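Local coordinates for protein Co-type Nitrile Hydratase beta subunit (Pseudomonas putida, PDB 3QYH) that serves as the beta subunit of a cobalt-dependent nitrile hydratase, an enzyme that hydrates nitriles to the corresponding amides, at residues Val137-Lys142 and Asp214-Ala219; Pro151-Gly156 and Ile207-Trp212. One frame throughout, in Å; residues are numbered along the deposited sequence. Where two conformers were deposited one is given.

Interaction 1 of 2, residues Val137-Lys142 and Asp214-Ala219; sequences VRVLNK and DYLEPA
The Leu140 side chain crosses the Asp214-Tyr215 backbone and ends against Glu217. CB stands 3.5 Å from Tyr215 O, and CG keeps the same oxygen close. CD1 turns to the backbone at Asp214 O, 3.7 Å away, while CD2 meets the aliphatic part of Glu217 and, also at 3.7 Å, its CD. With only an alanine here, the Glu217 carboxylate would lose its CD2 neighbour and is likely to be freer to turn, although the bond from Leu140 N to Tyr215 O (2.9 Å, 174° at the hydrogen) does not depend on the side chain. Glu217 runs outward beside Arg138: its CG lies between the backbone N and the carbonyl carbon (chi1 72°) and the chain is extended beyond CG, bringing OE2 to 3.9 Å from Arg138 CD in the conformer described. In that conformer the carboxylate stands nearly perpendicular to the guanidinium, and Arg138 NE to Glu217 OE2, at 4.3 Å, is too long for a salt bridge; Arg138 NH1 instead bonds to Gly156 O. Arg138 and Glu217 form a hydrogen-bonded antiparallel pair, Arg138 N reaching Glu217 O at 2.8 Å. On the other face Leu216 CD2 meets Val139 CG2 at 3.9 Å, and both residues touch Leu211 of strand 206-212. Backbone bonds of Val137 with Gly159 and of Arg138 with Glu217 set strand 136-139 between strands 158-168 and 216-218 in one antiparallel sheet.

Interaction 2 of 2, residues Pro151-Gly156 and Ile207-Trp212; sequences PRYTRG and IRVDLW
The carbonyl oxygen of Pro151, a residue whose ring rests on Val209, is gripped twice by Thr154, whose methyl meets the same valine. Thr154 OG1 donates to Pro151 O at 2.8 Å, in the carbonyl plane, and Thr154 N donates to it at 3.0 Å. The backbone bond closes the 3-10 turn, and the hydroxyl adds a second grip on the same oxygen. With OG1 between the backbone N and the carbonyl carbon (chi1 69°), the hydroxyl turns back into the turn and the methyl is sent out to the strand. One branch thus holds the turn and the other packs it. Thr154 CG2 and Val209 CG2 meet tip to tip at 3.9 Å, and the same threonine methyl also lies over one face of the Tyr153 ring, offset toward its rim. Val209 forks between its partners: CG1 passes alongside Pro151, 4.1 Å from CD, whereas CG2 comes 3.5 Å from Tyr153 OH. Ile207 CG2 approaches the same ring obliquely, 4.2 Å from Tyr153 CE2, and Leu211 CD2 adds a looser touch on Pro151 CD. No hydrogen bond crosses between the two segments. The phenol oxygen, set against these methyls, is hydrogen-bonded to an acidic side chain of the partner subunit, and the backbone of Ile207-Val209 pairs in parallel with a strand of that same subunit. Ile207, Val209 and Leu211, alternate residues of the strand, face the turn, giving a buried apolar layer. A 3-10 turn from a connecting loop, packed over one face of the strand that is outermost in this chain and continues into the partner subunit's sheet, here forms part of the interior of the SH3-like C-terminal domain of the nitrile hydratase beta subunit.

How the interactions relate
Interactions 1 and 2 lie about 9 Å apart, centre to centre, in the SH3-like C-terminal domain. Along the chain the order is 137-142, 151-156, 207-212 and 214-219, so the pairing of 137-142 with 214-219 brackets the whole of interaction 2. Strands 206-212 and 216-218 follow each other in sequence yet are the outermost strands of this chain's sheet, at opposite ends of its order. The loop segment 151-156 touches interaction 1 directly, Val139 O and Gly156 N lying 2.8 Å apart, a probable hydrogen bond. Interaction 1 thus adds the C-terminal strand to the sheet, whereas interaction 2 packs the loop against the strand that continues the sheet into the partner subunit.

Interaction 1 of 2, residues Val137-Lys142 and Asp214-Ala219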
loop_
_atom_site.group_PDB
_atom_site.type_symbol
_atom_site.label_atom_id
_atom_site.label_comp_id
_atom_site.label_asym_id
_atom_site.label_seq_id
_atom_site.Cartn_x
_atom_site.Cartn_y
_atom_site.Cartn_z
ATOM N N VAL B 137 21.704 10.579 7.828
ATOM C CA VAL B 137 20.794 11.701 7.676
ATOM C C VAL B 137 19.867 11.803 8.879
ATOM O O VAL B 137 19.617 10.817 9.562
ATOM C CB VAL B 137 19.929 11.583 6.393
ATOM C CG1 VAL B 137 20.794 11.731 5.117
ATOM C CG2 VAL B 137 19.170 10.270 6.379
ATOM N N ARG B 138 19.376 13.010 9.146
ATOM C CA ARG B 138 18.352 13.192 10.163
ATOM C C ARG B 138 17.074 13.689 9.500
ATOM O O ARG B 138 17.111 14.543 8.618
ATOM C CB ARG B 138 18.813 14.177 11.251
ATOM C CG ARG B 138 17.897 14.209 12.480
ATOM C CD ARG B 138 18.290 15.313 13.468
ATOM N NE ARG B 138 19.653 15.149 13.967
ATOM C CZ ARG B 138 19.981 14.418 15.025
ATOM N NH1 ARG B 138 19.045 13.765 15.701
ATOM N NH2 ARG B 138 21.250 14.332 15.402
ATOM N N VAL B 139 15.945 13.138 9.917
ATOM C CA VAL B 139 14.651 13.559 9.395
ATOM C C VAL B 139 14.276 14.879 10.049
ATOM O O VAL B 139 14.318 14.999 11.277
ATOM C CB VAL B 139 13.554 12.521 9.696
ATOM C CG1 VAL B 139 12.196 12.995 9.152
ATOM C CG2 VAL B 139 13.960 11.159 9.096
ATOM N N LEU B 140 13.920 15.865 9.241
ATOM C CA LEU B 140 13.571 17.177 9.762
ATOM C C LEU B 140 12.319 17.111 10.635
ATOM O O LEU B 140 11.380 16.365 10.357
ATOM C CB LEU B 140 13.374 18.187 8.630
ATOM C CG LEU B 140 14.613 18.474 7.772
ATOM C CD1 LEU B 140 14.277 19.427 6.642
ATOM C CD2 LEU B 140 15.732 19.045 8.630
ATOM N N ASN B 141 12.315 17.891 11.709
ATOM C CA ASN B 141 11.121 18.003 12.520
ATOM C C ASN B 141 10.176 18.991 11.869
ATOM O O ASN B 141 10.326 20.203 12.029
ATOM C CB ASN B 141 11.468 18.450 13.940
ATOM C CG ASN B 141 10.256 18.452 14.854
ATOM O OD1 ASN B 141 9.262 17.778 14.583
ATOM N ND2 ASN B 141 10.341 19.188 15.954
ATOM N N LYS B 142 9.211 18.478 11.111
ATOM C CA LYS B 142 8.219 19.347 10.492
ATOM C C LYS B 142 6.850 18.869 10.892
ATOM O O LYS B 142 6.651 17.696 11.177
ATOM C CB LYS B 142 8.366 19.351 8.969
ATOM C CG LYS B 142 9.818 19.378 8.531
ATOM C CD LYS B 142 9.985 19.901 7.135
ATOM C CE LYS B 142 9.946 21.428 7.138
ATOM N NZ LYS B 142 10.274 21.982 5.791
ATOM N N ASP B 214 14.104 16.535 0.449
ATOM C CA ASP B 214 13.978 17.688 1.338
ATOM C C ASP B 214 13.273 17.406 2.672
ATOM O O ASP B 214 12.981 18.335 3.409
ATOM C CB ASP B 214 13.398 18.926 0.627
ATOM C CG ASP B 214 11.933 18.777 0.266
ATOM O OD1 ASP B 214 11.303 17.760 0.634
ATOM O OD2 ASP B 214 11.405 19.686 -0.402
ATOM N N TYR B 215 13.016 16.131 2.977
ATOM C CA TYR B 215 12.566 15.734 4.314
ATOM C C TYR B 215 13.789 15.600 5.215
ATOM O O TYR B 215 13.661 15.425 6.431
ATOM C CB TYR B 215 11.894 14.359 4.280
ATOM C CG TYR B 215 10.484 14.275 3.727
ATOM C CD1 TYR B 215 9.845 15.377 3.158
ATOM C CD2 TYR B 215 9.803 13.058 3.756
ATOM C CE1 TYR B 215 8.529 15.261 2.655
ATOM C CE2 TYR B 215 8.515 12.927 3.252
ATOM C CZ TYR B 215 7.878 14.019 2.706
ATOM O OH TYR B 215 6.594 13.823 2.207
ATOM N N LEU B 216 14.976 15.659 4.618
ATOM C CA LEU B 216 16.203 15.257 5.314
ATOM C C LEU B 216 17.243 16.368 5.422
ATOM O O LEU B 216 17.198 17.346 4.672
ATOM C CB LEU B 216 16.840 14.053 4.613
ATOM C CG LEU B 216 15.935 12.859 4.316
ATOM C CD1 LEU B 216 16.657 11.850 3.441
ATOM C CD2 LEU B 216 15.450 12.205 5.615
ATOM N N GLU B 217 18.183 16.192 6.356
ATOM C CA GLU B 217 19.388 17.021 6.434
ATOM C C GLU B 217 20.523 16.096 6.826
ATOM O O GLU B 217 20.271 15.036 7.389
ATOM C CB GLU B 217 19.248 18.107 7.500
ATOM C CG GLU B 217 19.291 17.579 8.918
ATOM C CD GLU B 217 19.123 18.680 9.974
ATOM O OE1 GLU B 217 19.162 19.884 9.630
ATOM O OE2 GLU B 217 18.946 18.328 11.156
ATOM N N PRO B 218 21.780 16.499 6.532
ATOM C CA PRO B 218 22.947 15.711 6.942
ATOM C C PRO B 218 22.935 15.534 8.444
ATOM O O PRO B 218 22.583 16.478 9.160
ATOM C CB PRO B 218 24.131 16.583 6.516
ATOM C CG PRO B 218 23.608 17.454 5.436
ATOM C CD PRO B 218 22.155 17.700 5.763
ATOM N N ALA B 219 23.273 14.347 8.928
ATOM C CA ALA B 219 23.228 14.108 10.362
ATOM C C ALA B 219 24.351 14.868 11.077
ATOM O O ALA B 219 25.418 15.099 10.501
ATOM C CB ALA B 219 23.304 12.633 10.672
ATOM O OXT ALA B 219 24.216 15.263 12.246
#

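Interaction 2 of 2, residues Pro151-Gly156 and Ile207-Trp212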
loop_
_atom_site.group_PDB
_atom_site.type_symbol
_atom_site.label_atom_id
_atom_site.label_comp_id
_atom_site.label_asym_id
_atom_site.label_seq_id
_atom_site.Cartn_x
_atom_site.Cartn_y
_atom_site.Cartn_z
ATOM N N PRO B 151 6.465 9.908 8.438
ATOM C CA PRO B 151 5.666 9.541 9.611
ATOM C C PRO B 151 6.182 10.247 10.859
ATOM O O PRO B 151 7.383 10.525 10.971
ATOM C CB PRO B 151 5.880 8.037 9.743
ATOM C CG PRO B 151 6.284 7.571 8.324
ATOM C CD PRO B 151 7.117 8.745 7.803
ATOM N N ARG B 152 5.277 10.530 11.789
ATOM C CA ARG B 152 5.652 11.197 13.025
ATOM C C ARG B 152 6.774 10.447 13.729
ATOM O O ARG B 152 7.685 11.070 14.267
ATOM C CB ARG B 152 4.449 11.305 13.955
ATOM C CG ARG B 152 4.231 12.708 14.461
ATOM C CD ARG B 152 2.884 12.912 15.184
ATOM N NE ARG B 152 3.054 13.902 16.251
ATOM C CZ ARG B 152 2.130 14.214 17.162
ATOM N NH1 ARG B 152 2.392 15.131 18.097
ATOM N NH2 ARG B 152 0.947 13.614 17.144
ATOM N N TYR B 153 6.722 9.112 13.709
ATOM C CA TYR B 153 7.707 8.315 14.449
ATOM C C TYR B 153 9.154 8.458 13.944
ATOM O O TYR B 153 10.089 8.046 14.629
ATOM C CB TYR B 153 7.292 6.828 14.545
ATOM C CG TYR B 153 7.478 6.011 13.268
ATOM C CD1 TYR B 153 6.402 5.789 12.393
ATOM C CD2 TYR B 153 8.719 5.454 12.945
ATOM C CE1 TYR B 153 6.571 5.041 11.207
ATOM C CE2 TYR B 153 8.891 4.695 11.788
ATOM C CZ TYR B 153 7.820 4.497 10.920
ATOM O OH TYR B 153 8.014 3.746 9.776
ATOM N N THR B 154 9.333 9.034 12.755
ATOM C CA THR B 154 10.674 9.214 12.194
ATOM C C THR B 154 11.261 10.612 12.441
ATOM O O THR B 154 12.463 10.826 12.264
ATOM C CB THR B 154 10.705 8.976 10.650
ATOM O OG1 THR B 154 9.990 10.016 9.989
ATOM C CG2 THR B 154 10.126 7.607 10.260
ATOM N N ARG B 155 10.421 11.562 12.838
ATOM C CA ARG B 155 10.856 12.956 12.854
ATOM C C ARG B 155 11.937 13.239 13.919
ATOM O O ARG B 155 11.821 12.827 15.063
ATOM C CB ARG B 155 9.650 13.902 12.970
ATOM C CG ARG B 155 8.733 13.758 11.767
ATOM C CD ARG B 155 7.532 14.672 11.811
ATOM N NE ARG B 155 6.467 14.135 10.963
ATOM C CZ ARG B 155 5.190 14.505 11.057
ATOM N NH1 ARG B 155 4.830 15.429 11.949
ATOM N NH2 ARG B 155 4.271 13.963 10.273
ATOM N N GLY B 156 12.996 13.916 13.509
ATOM C CA GLY B 156 14.116 14.162 14.397
ATOM C C GLY B 156 15.063 12.988 14.552
ATOM O O GLY B 156 16.069 13.095 15.261
ATOM N N ILE B 207 14.256 -0.580 10.831
ATOM C CA ILE B 207 13.043 -0.097 10.189
ATOM C C ILE B 207 13.480 0.757 9.033
ATOM O O ILE B 207 14.267 1.692 9.212
ATOM C CB ILE B 207 12.188 0.763 11.148
ATOM C CG1 ILE B 207 11.705 -0.062 12.340
ATOM C CG2 ILE B 207 10.978 1.324 10.404
ATOM C CD1 ILE B 207 12.780 -0.295 13.431
ATOM N N ARG B 208 13.016 0.412 7.839
ATOM C CA ARG B 208 13.340 1.175 6.657
ATOM C C ARG B 208 12.121 2.001 6.272
ATOM O O ARG B 208 10.989 1.520 6.332
ATOM C CB ARG B 208 13.809 0.242 5.525
ATOM C CG ARG B 208 15.229 -0.286 5.799
ATOM C CD ARG B 208 15.759 -1.294 4.792
ATOM N NE ARG B 208 17.136 -1.653 5.153
ATOM C CZ ARG B 208 18.070 -2.016 4.286
ATOM N NH1 ARG B 208 17.794 -2.088 2.987
ATOM N NH2 ARG B 208 19.289 -2.299 4.729
ATOM N N VAL B 209 12.364 3.251 5.899
ATOM C CA VAL B 209 11.289 4.168 5.529
ATOM C C VAL B 209 11.677 4.925 4.266
ATOM O O VAL B 209 12.828 5.346 4.121
ATOM C CB VAL B 209 11.018 5.193 6.676
ATOM C CG1 VAL B 209 9.747 6.003 6.399
ATOM C CG2 VAL B 209 10.915 4.484 8.041
ATOM N N ASP B 210 10.723 5.143 3.362
ATOM C CA ASP B 210 11.034 5.887 2.153
ATOM C C ASP B 210 10.732 7.377 2.285
ATOM O O ASP B 210 9.593 7.779 2.546
ATOM C CB ASP B 210 10.329 5.273 0.932
ATOM C CG ASP B 210 10.778 3.845 0.665
ATOM O OD1 ASP B 210 10.083 3.128 -0.091
ATOM O OD2 ASP B 210 11.829 3.438 1.225
ATOM N N LEU B 211 11.760 8.195 2.090
ATOM C CA LEU B 211 11.679 9.597 2.461
ATOM C C LEU B 211 12.213 10.472 1.339
ATOM O O LEU B 211 13.194 10.113 0.683
ATOM C CB LEU B 211 12.469 9.833 3.745
ATOM C CG LEU B 211 11.856 9.146 4.969
ATOM C CD1 LEU B 211 12.837 9.124 6.119
ATOM C CD2 LEU B 211 10.522 9.816 5.405
ATOM N N TRP B 212 11.560 11.607 1.119
ATOM C CA TRP B 212 11.947 12.523 0.065
ATOM C C TRP B 212 13.153 13.362 0.482
ATOM O O TRP B 212 13.366 13.616 1.666
ATOM C CB TRP B 212 10.775 13.419 -0.312
ATOM C CG TRP B 212 9.776 12.777 -1.278
ATOM C CD1 TRP B 212 9.612 13.069 -2.608
ATOM C CD2 TRP B 212 8.823 11.750 -0.976
ATOM N NE1 TRP B 212 8.616 12.286 -3.144
ATOM C CE2 TRP B 212 8.113 11.473 -2.159
ATOM C CE3 TRP B 212 8.493 11.045 0.184
ATOM C CZ2 TRP B 212 7.101 10.517 -2.215
ATOM C CZ3 TRP B 212 7.480 10.104 0.121
ATOM C CH2 TRP B 212 6.792 9.859 -1.061
#